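Local coordinates for AHL synthase (Burkholderia glumae, PDB 3P2H), which probably makes N-acyl-homoserine lactone quorum-sensing signals from S-adenosyl-L-methionine and a fatty acyl-[ACP], releasing S-methyl-5'-thioadenosine, at residues 67-73 with 97-103; 137-143 with 173-179. The protein carries 3 engineered substitutions. All coordinates share one frame; numbering follows the deposited sequence.

Interaction 1 of 2, residues 67-73 with 97-103. With NOO (N-(3-oxocyclohex-1-en-1-yl)octanamide), chain C; MTA (5'-deoxy-5'-methylthioadenosine), chain B.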
loop_
_atom_site.group_PDB
_atom_site.type_symbol
_atom_site.label_atom_id
_atom_site.label_comp_id
_atom_site.label_asym_id
_atom_site.label_seq_id
_atom_site.Cartn_x
_atom_site.Cartn_y
_atom_site.Cartn_z
ATOM N N CYS A 67 1.740 -7.475 -2.582
ATOM C CA CYS A 67 2.732 -6.467 -2.234
ATOM C C CYS A 67 2.100 -5.199 -1.680
ATOM O O CYS A 67 0.898 -4.972 -1.821
ATOM C CB CYS A 67 3.596 -6.110 -3.451
ATOM S SG CYS A 67 2.751 -5.240 -4.807
ATOM N N ALA A 68 2.927 -4.383 -1.042
ATOM C CA ALA A 68 2.488 -3.118 -0.483
ATOM C C ALA A 68 3.716 -2.264 -0.217
ATOM O O ALA A 68 4.805 -2.781 0.031
ATOM C CB ALA A 68 1.709 -3.337 0.802
ATOM N N ARG A 69 3.529 -0.955 -0.291
ATOM C CA ARG A 69 4.609 -0.010 -0.067
ATOM C C ARG A 69 4.176 0.955 1.026
ATOM O O ARG A 69 3.056 1.457 1.000
ATOM C CB ARG A 69 4.903 0.756 -1.364
ATOM C CG ARG A 69 6.007 1.777 -1.244
ATOM C CD ARG A 69 6.527 2.198 -2.608
ATOM N NE ARG A 69 5.614 3.086 -3.321
ATOM C CZ ARG A 69 5.855 3.577 -4.530
ATOM N NH1 ARG A 69 6.976 3.256 -5.160
ATOM N NH2 ARG A 69 4.994 4.408 -5.097
ATOM N N LEU A 70 5.062 1.194 1.987
ATOM C CA LEU A 70 4.775 2.108 3.088
ATOM C C LEU A 70 5.807 3.229 3.128
ATOM O O LEU A 70 7.011 2.978 3.069
ATOM C CB LEU A 70 4.778 1.354 4.424
ATOM C CG LEU A 70 3.574 0.434 4.664
ATOM C CD1 LEU A 70 3.803 -0.411 5.902
ATOM C CD2 LEU A 70 2.327 1.276 4.823
ATOM N N LEU A 71 5.323 4.463 3.221
ATOM C CA LEU A 71 6.187 5.638 3.275
ATOM C C LEU A 71 5.706 6.601 4.346
ATOM O O LEU A 71 4.510 6.766 4.539
ATOM C CB LEU A 71 6.178 6.375 1.933
ATOM C CG LEU A 71 6.789 5.703 0.704
ATOM C CD1 LEU A 71 6.415 6.509 -0.538
ATOM C CD2 LEU A 71 8.304 5.606 0.867
ATOM N N PRO A 72 6.638 7.247 5.063
ATOM C CA PRO A 72 6.234 8.197 6.100
ATOM C C PRO A 72 5.843 9.493 5.393
ATOM O O PRO A 72 6.473 9.870 4.404
ATOM C CB PRO A 72 7.503 8.350 6.934
ATOM C CG PRO A 72 8.581 8.247 5.904
ATOM C CD PRO A 72 8.104 7.096 5.024
ATOM N N THR A 73 4.815 10.177 5.879
ATOM C CA THR A 73 4.406 11.416 5.226
ATOM C C THR A 73 5.364 12.577 5.487
ATOM O O THR A 73 5.263 13.623 4.843
ATOM C CB THR A 73 2.993 11.838 5.641
ATOM O OG1 THR A 73 2.905 11.889 7.069
ATOM C CG2 THR A 73 1.962 10.861 5.080
ATOM N N VAL A 97 1.130 9.769 10.428
ATOM C CA VAL A 97 0.519 9.346 9.172
ATOM C C VAL A 97 1.547 8.779 8.190
ATOM O O VAL A 97 2.582 9.395 7.932
ATOM C CB VAL A 97 -0.216 10.512 8.471
ATOM C CG1 VAL A 97 -0.855 10.020 7.182
ATOM C CG2 VAL A 97 -1.273 11.095 9.383
ATOM N N TRP A 98 1.246 7.600 7.655
ATOM C CA TRP A 98 2.104 6.932 6.679
ATOM C C TRP A 98 1.260 6.681 5.434
ATOM O O TRP A 98 0.049 6.507 5.537
ATOM C CB TRP A 98 2.616 5.589 7.223
ATOM C CG TRP A 98 3.853 5.693 8.069
ATOM C CD1 TRP A 98 4.001 6.404 9.226
ATOM C CD2 TRP A 98 5.122 5.078 7.813
ATOM N NE1 TRP A 98 5.285 6.271 9.705
ATOM C CE2 TRP A 98 5.993 5.463 8.855
ATOM C CE3 TRP A 98 5.609 4.239 6.802
ATOM C CZ2 TRP A 98 7.324 5.042 8.914
ATOM C CZ3 TRP A 98 6.936 3.819 6.860
ATOM C CH2 TRP A 98 7.776 4.223 7.909
ATOM N N GLU A 99 1.894 6.671 4.268
ATOM C CA GLU A 99 1.171 6.431 3.027
ATOM C C GLU A 99 1.302 4.994 2.551
ATOM O O GLU A 99 2.404 4.443 2.487
ATOM C CB GLU A 99 1.663 7.342 1.900
ATOM C CG GLU A 99 0.952 7.041 0.582
ATOM C CD GLU A 99 1.643 7.630 -0.628
ATOM O OE1 GLU A 99 2.833 7.327 -0.828
ATOM O OE2 GLU A 99 0.996 8.384 -1.382
ATOM N N LEU A 100 0.167 4.399 2.204
ATOM C CA LEU A 100 0.135 3.036 1.697
ATOM C C LEU A 100 -0.060 3.136 0.189
ATOM O O LEU A 100 -1.011 3.762 -0.268
ATOM C CB LEU A 100 -1.031 2.264 2.324
ATOM C CG LEU A 100 -1.227 0.819 1.855
ATOM C CD1 LEU A 100 0.017 0.003 2.167
ATOM C CD2 LEU A 100 -2.451 0.215 2.538
ATOM N N SER A 101 0.852 2.547 -0.579
ATOM C CA SER A 101 0.747 2.572 -2.037
ATOM C C SER A 101 1.145 1.222 -2.634
ATOM O O SER A 101 1.537 0.314 -1.909
ATOM C CB SER A 101 1.629 3.679 -2.624
ATOM O OG SER A 101 2.979 3.514 -2.242
ATOM N N ARG A 102 1.045 1.105 -3.956
ATOM C CA ARG A 102 1.380 -0.130 -4.653
ATOM C C ARG A 102 0.890 -1.329 -3.845
ATOM O O ARG A 102 1.657 -2.228 -3.503
ATOM C CB ARG A 102 2.894 -0.221 -4.882
ATOM C CG ARG A 102 3.457 0.817 -5.857
ATOM C CD ARG A 102 2.844 0.685 -7.253
ATOM N NE ARG A 102 3.603 1.416 -8.269
ATOM C CZ ARG A 102 3.634 2.742 -8.395
ATOM N NH1 ARG A 102 4.363 3.299 -9.353
ATOM N NH2 ARG A 102 2.929 3.515 -7.573
ATOM N N PHE A 103 -0.401 -1.320 -3.540
ATOM C CA PHE A 103 -1.023 -2.380 -2.763
ATOM C C PHE A 103 -1.770 -3.324 -3.697
ATOM O O PHE A 103 -2.643 -2.899 -4.447
ATOM C CB PHE A 103 -2.002 -1.778 -1.750
ATOM C CG PHE A 103 -2.616 -2.783 -0.821
ATOM C CD1 PHE A 103 -1.916 -3.249 0.281
ATOM C CD2 PHE A 103 -3.907 -3.259 -1.046
ATOM C CE1 PHE A 103 -2.489 -4.171 1.151
ATOM C CE2 PHE A 103 -4.491 -4.186 -0.179
ATOM C CZ PHE A 103 -3.779 -4.640 0.922
HETATM C C1 NOO C . -5.977 -3.049 -6.808
HETATM O O1 NOO C . -7.160 -3.367 -6.892
HETATM C C2 NOO C . -5.493 -1.942 -5.880
HETATM C C3 NOO C . -4.369 -1.160 -6.176
HETATM C C4 NOO C . -3.496 -1.595 -7.371
HETATM C C5 NOO C . -3.494 -3.149 -7.657
HETATM C C6 NOO C . -4.922 -3.774 -7.702
HETATM N N7 NOO C . -3.961 0.040 -5.453
HETATM C C8 NOO C . -2.728 0.548 -4.964
HETATM O O8 NOO C . -1.708 0.668 -5.636
HETATM C C9 NOO C . -2.618 0.998 -3.491
HETATM C C10 NOO C . -3.896 1.174 -2.631
HETATM C C11 NOO C . -3.645 2.249 -1.539
HETATM C C12 NOO C . -4.298 1.892 -0.192
HETATM C C13 NOO C . -4.134 3.042 0.826
HETATM C C14 NOO C . -5.323 3.109 1.802
HETATM C C15 NOO C . -5.057 4.088 2.950
HETATM C CS MTA B . -2.432 5.223 -7.985
HETATM S "S5'" MTA B . -3.732 5.704 -9.161
HETATM C "C5'" MTA B . -3.100 4.962 -10.697
HETATM C "C4'" MTA B . -2.351 5.976 -11.565
HETATM O "O4'" MTA B . -1.203 6.445 -10.804
HETATM C "C2'" MTA B . -0.289 5.348 -12.657
HETATM O "O2'" MTA B . 0.454 5.368 -13.879
HETATM C "C3'" MTA B . -1.847 5.270 -12.831
HETATM O "O3'" MTA B . -2.237 6.031 -13.980
HETATM C "C1'" MTA B . -0.124 6.592 -11.765
HETATM N N9 MTA B . 1.159 6.595 -11.031
HETATM C C8 MTA B . 1.608 5.658 -10.132
HETATM N N7 MTA B . 2.780 5.974 -9.672
HETATM C C5 MTA B . 3.171 7.143 -10.243
HETATM C C6 MTA B . 4.331 7.983 -10.145
HETATM N N6 MTA B . 5.373 7.632 -9.306
HETATM N N1 MTA B . 4.385 9.133 -10.895
HETATM C C2 MTA B . 3.369 9.500 -11.730
HETATM N N3 MTA B . 2.262 8.707 -11.831
HETATM C C4 MTA B . 2.120 7.557 -11.131
#
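Arg69 NE reaches across to Ser101 OG, 2.9 Å away and within the guanidinium plane, in a nearly straight bond (168°). The arginine CG lies anti to the backbone N and the chain then bends at chi3 (74°), which brings NE level with the serine hydroxyl and lays the guanidinium alongside Arg102. Arg102 CG sits over one face of that group, the two guanidinium planes 49° apart. Asp45 bridges both, Asp48 adds to Arg69 and Glu43 to Arg102, which probably offsets the charge of the close NH2 groups. Arg102 goes on to MTA, where NH1 and NH2 both make weak bonds to N7. The strands are antiparallel neighbours in the central sheet of an acetyltransferase-like fold, and where the chain turns a corner at Arg102, Phe103 N gives NOO O8 a weak bond of 3.2 Å. On the face of Leu70 and Leu100, Pro72 CA lies 3.8 Å from the centroid of the Trp98 five-membered ring, a CH-pi contact. At the far end Val97 O takes two bonds from Thr73, from N at 3.1 Å and from OG1 at 2.7 Å. Further out, Leu78 and Leu79 backbone nitrogens hold the Glu99 carboxylate, the former weakly.

Interaction 2 of 2, residues 137-143 with 173-179; sequences RQLIGVT and VACWIDI. With NOO (N-(3-oxocyclohex-1-en-1-yl)octanamide), chain C.
Thr143 CG2 presses against Cys175 CB at 3.3 Å, closer than carbons usually pack, and the same methyl meets the octanoyl chain of NOO at C12, 3.4 Å away. This is the tight end of the pairing between 137-143 and 173-179. Thr143 and Val173 join through two backbone bonds, each 2.9 Å; the next hydrogen-bonded pair, Gly141 with Cys175, has one good bond and one weak one. Gly141 has no side chain, and the ligand tail runs past it: the terminal methyl C15 comes within 3.1 Å of Cys175 O and also touches Ile177 CG1. Behind Leu139 and Ile177, which meet through their CB atoms, helix 120-133 closes the buried side.

On the other face Gln138, Trp176 and Asp178 are partly exposed, while Ile140 is buried. Here the Trp176 indole is layered between two side chains. Ile140 CD1 stands 3.7 Å from the centroid of the six-membered ring in a CH-pi contact; on the opposite face the Gln138 amide lies almost flat to the indole, 6° from parallel, with NE2 offset toward the rim. With CG anti to the carbonyl carbon (chi1 -71°) and the chain extended beyond it, Gln138 can also send NE2 to Asp178 OD1, although the position of that oxygen is less certain. Arg137, at the exposed end, joins the pair through its backbone: its O accepts from Ile179 N. The pair is a regular antiparallel stretch of the twisted autoinducer synthase sheet, and these two strands, through Leu139, Gly141, Thr143, Cys175 and Ile177, form one wall of the pocket holding the inhibitor's acyl tail.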
loop_
_atom_site.group_PDB
_atom_site.type_symbol
_atom_site.label_atom_id
_atom_site.label_comp_id
_atom_site.label_asym_id
_atom_site.label_seq_id
_atom_site.Cartn_x
_atom_site.Cartn_y
_atom_site.Cartn_z
ATOM N N ARG A 137 -0.649 6.434 13.277
ATOM C CA ARG A 137 -1.986 6.343 13.854
ATOM C C ARG A 137 -3.015 6.292 12.724
ATOM O O ARG A 137 -4.188 5.993 12.946
ATOM C CB ARG A 137 -2.243 7.535 14.775
ATOM C CG ARG A 137 -1.377 7.482 16.026
ATOM C CD ARG A 137 -1.456 8.745 16.865
ATOM N NE ARG A 137 -0.689 8.584 18.103
ATOM C CZ ARG A 137 -0.624 9.494 19.071
ATOM N NH1 ARG A 137 -1.275 10.643 18.952
ATOM N NH2 ARG A 137 0.072 9.242 20.172
ATOM N N GLN A 138 -2.553 6.578 11.510
ATOM C CA GLN A 138 -3.399 6.547 10.321
ATOM C C GLN A 138 -2.587 6.239 9.070
ATOM O O GLN A 138 -1.382 6.501 9.008
ATOM C CB GLN A 138 -4.082 7.894 10.090
ATOM C CG GLN A 138 -5.167 8.280 11.064
ATOM C CD GLN A 138 -5.692 9.668 10.765
ATOM O OE1 GLN A 138 -4.953 10.644 10.837
ATOM N NE2 GLN A 138 -6.964 9.762 10.413
ATOM N N LEU A 139 -3.269 5.671 8.081
ATOM C CA LEU A 139 -2.671 5.387 6.789
ATOM C C LEU A 139 -3.490 6.211 5.802
ATOM O O LEU A 139 -4.686 6.439 6.013
ATOM C CB LEU A 139 -2.791 3.910 6.419
ATOM C CG LEU A 139 -2.027 2.879 7.241
ATOM C CD1 LEU A 139 -2.290 1.509 6.653
ATOM C CD2 LEU A 139 -0.544 3.187 7.232
ATOM N N ILE A 140 -2.841 6.669 4.739
ATOM C CA ILE A 140 -3.518 7.442 3.710
ATOM C C ILE A 140 -2.985 6.996 2.357
ATOM O O ILE A 140 -1.848 6.545 2.253
ATOM C CB ILE A 140 -3.292 8.961 3.905
ATOM C CG1 ILE A 140 -4.227 9.744 2.976
ATOM C CG2 ILE A 140 -1.836 9.321 3.641
ATOM C CD1 ILE A 140 -4.251 11.231 3.237
ATOM N N GLY A 141 -3.812 7.095 1.322
ATOM C CA GLY A 141 -3.363 6.685 0.006
ATOM C C GLY A 141 -4.471 6.599 -1.023
ATOM O O GLY A 141 -5.647 6.455 -0.687
ATOM N N VAL A 142 -4.091 6.695 -2.290
ATOM C CA VAL A 142 -5.058 6.615 -3.367
ATOM C C VAL A 142 -5.402 5.150 -3.541
ATOM O O VAL A 142 -4.515 4.310 -3.732
ATOM C CB VAL A 142 -4.482 7.165 -4.685
ATOM C CG1 VAL A 142 -5.508 7.043 -5.789
ATOM C CG2 VAL A 142 -4.064 8.604 -4.498
ATOM N N THR A 143 -6.685 4.837 -3.474
ATOM C CA THR A 143 -7.105 3.452 -3.608
ATOM C C THR A 143 -8.236 3.317 -4.609
ATOM O O THR A 143 -9.095 4.193 -4.706
ATOM C CB THR A 143 -7.600 2.893 -2.258
ATOM O OG1 THR A 143 -9.029 2.980 -2.195
ATOM C CG2 THR A 143 -7.034 3.705 -1.117
ATOM N N VAL A 173 -10.100 6.878 -5.165
ATOM C CA VAL A 173 -10.382 7.888 -4.167
ATOM C C VAL A 173 -9.278 7.925 -3.126
ATOM O O VAL A 173 -8.679 6.899 -2.814
ATOM C CB VAL A 173 -11.736 7.606 -3.467
ATOM C CG1 VAL A 173 -11.639 6.334 -2.627
ATOM C CG2 VAL A 173 -12.136 8.790 -2.622
ATOM N N ALA A 174 -8.985 9.114 -2.609
ATOM C CA ALA A 174 -7.968 9.242 -1.575
ATOM C C ALA A 174 -8.640 8.624 -0.355
ATOM O O ALA A 174 -9.757 9.002 -0.001
ATOM C CB ALA A 174 -7.641 10.702 -1.333
ATOM N N CYS A 175 -7.965 7.681 0.291
ATOM C CA CYS A 175 -8.565 6.981 1.420
ATOM C C CYS A 175 -7.745 6.958 2.704
ATOM O O CYS A 175 -6.523 6.777 2.678
ATOM C CB CYS A 175 -8.872 5.543 0.973
ATOM S SG CYS A 175 -9.735 4.435 2.126
ATOM N N TRP A 176 -8.437 7.162 3.823
ATOM C CA TRP A 176 -7.832 7.122 5.146
ATOM C C TRP A 176 -8.165 5.764 5.757
ATOM O O TRP A 176 -9.198 5.172 5.445
ATOM C CB TRP A 176 -8.456 8.148 6.102
ATOM C CG TRP A 176 -8.156 9.596 5.911
ATOM C CD1 TRP A 176 -9.018 10.555 5.466
ATOM C CD2 TRP A 176 -6.950 10.280 6.278
ATOM N NE1 TRP A 176 -8.430 11.795 5.541
ATOM C CE2 TRP A 176 -7.160 11.656 6.034
ATOM C CE3 TRP A 176 -5.715 9.864 6.793
ATOM C CZ2 TRP A 176 -6.178 12.622 6.287
ATOM C CZ3 TRP A 176 -4.737 10.826 7.048
ATOM C CH2 TRP A 176 -4.978 12.189 6.792
ATOM N N ILE A 177 -7.289 5.283 6.626
ATOM C CA ILE A 177 -7.530 4.059 7.380
ATOM C C ILE A 177 -7.052 4.423 8.785
ATOM O O ILE A 177 -5.854 4.641 8.994
ATOM C CB ILE A 177 -6.716 2.844 6.886
ATOM C CG1 ILE A 177 -7.314 2.284 5.596
ATOM C CG2 ILE A 177 -6.735 1.754 7.946
ATOM C CD1 ILE A 177 -6.617 1.018 5.106
ATOM N N ASP A 178 -7.981 4.527 9.732
ATOM C CA ASP A 178 -7.616 4.863 11.105
ATOM C C ASP A 178 -7.111 3.626 11.821
ATOM O O ASP A 178 -7.796 2.608 11.860
ATOM C CB ASP A 178 -8.813 5.417 11.890
ATOM C CG ASP A 178 -9.186 6.827 11.482
ATOM O OD1 ASP A 178 -8.442 7.445 10.697
ATOM O OD2 ASP A 178 -10.230 7.321 11.962
ATOM N N ILE A 179 -5.912 3.710 12.380
ATOM C CA ILE A 179 -5.366 2.580 13.117
ATOM C C ILE A 179 -5.932 2.670 14.534
ATOM O O ILE A 179 -5.238 3.029 15.484
ATOM C CB ILE A 179 -3.819 2.616 13.138
ATOM C CG1 ILE A 179 -3.288 2.582 11.701
ATOM C CG2 ILE A 179 -3.281 1.415 13.920
ATOM C CD1 ILE A 179 -1.767 2.693 11.573
HETATM C C1 NOO C . -5.977 -3.049 -6.808
HETATM O O1 NOO C . -7.160 -3.367 -6.892
HETATM C C2 NOO C . -5.493 -1.942 -5.880
HETATM C C3 NOO C . -4.369 -1.160 -6.176
HETATM C C4 NOO C . -3.496 -1.595 -7.371
HETATM C C5 NOO C . -3.494 -3.149 -7.657
HETATM C C6 NOO C . -4.922 -3.774 -7.702
HETATM N N7 NOO C . -3.961 0.040 -5.453
HETATM C C8 NOO C . -2.728 0.548 -4.964
HETATM O O8 NOO C . -1.708 0.668 -5.636
HETATM C C9 NOO C . -2.618 0.998 -3.491
HETATM C C10 NOO C . -3.896 1.174 -2.631
HETATM C C11 NOO C . -3.645 2.249 -1.539
HETATM C C12 NOO C . -4.298 1.892 -0.192
HETATM C C13 NOO C . -4.134 3.042 0.826
HETATM C C14 NOO C . -5.323 3.109 1.802
HETATM C C15 NOO C . -5.057 4.088 2.950
#

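In the fold
After strand 2-6, helix 13-30 and strand 53-58 the chain enters strand 64-72, passes through helix 78-81 and returns as strand 97-105, so interaction 1 closes a loop of 23 residues. Helix 120-133 follows and leads into strand 138-144, parallel to 97-105. After a further helix and short strands, 173-179 comes back to close interaction 2 over 29 residues. The two loops follow in series, neither enclosing nor crossing the other. They are joined edge to edge within one sheet, through strands 97-105 and 138-144: Leu100 N to Ile140 O and Ile140 N to Trp98 O are probable hydrogen bonds. Both touch NOO, interaction 1 from the ring and amide into the chain, interaction 2 along the tail.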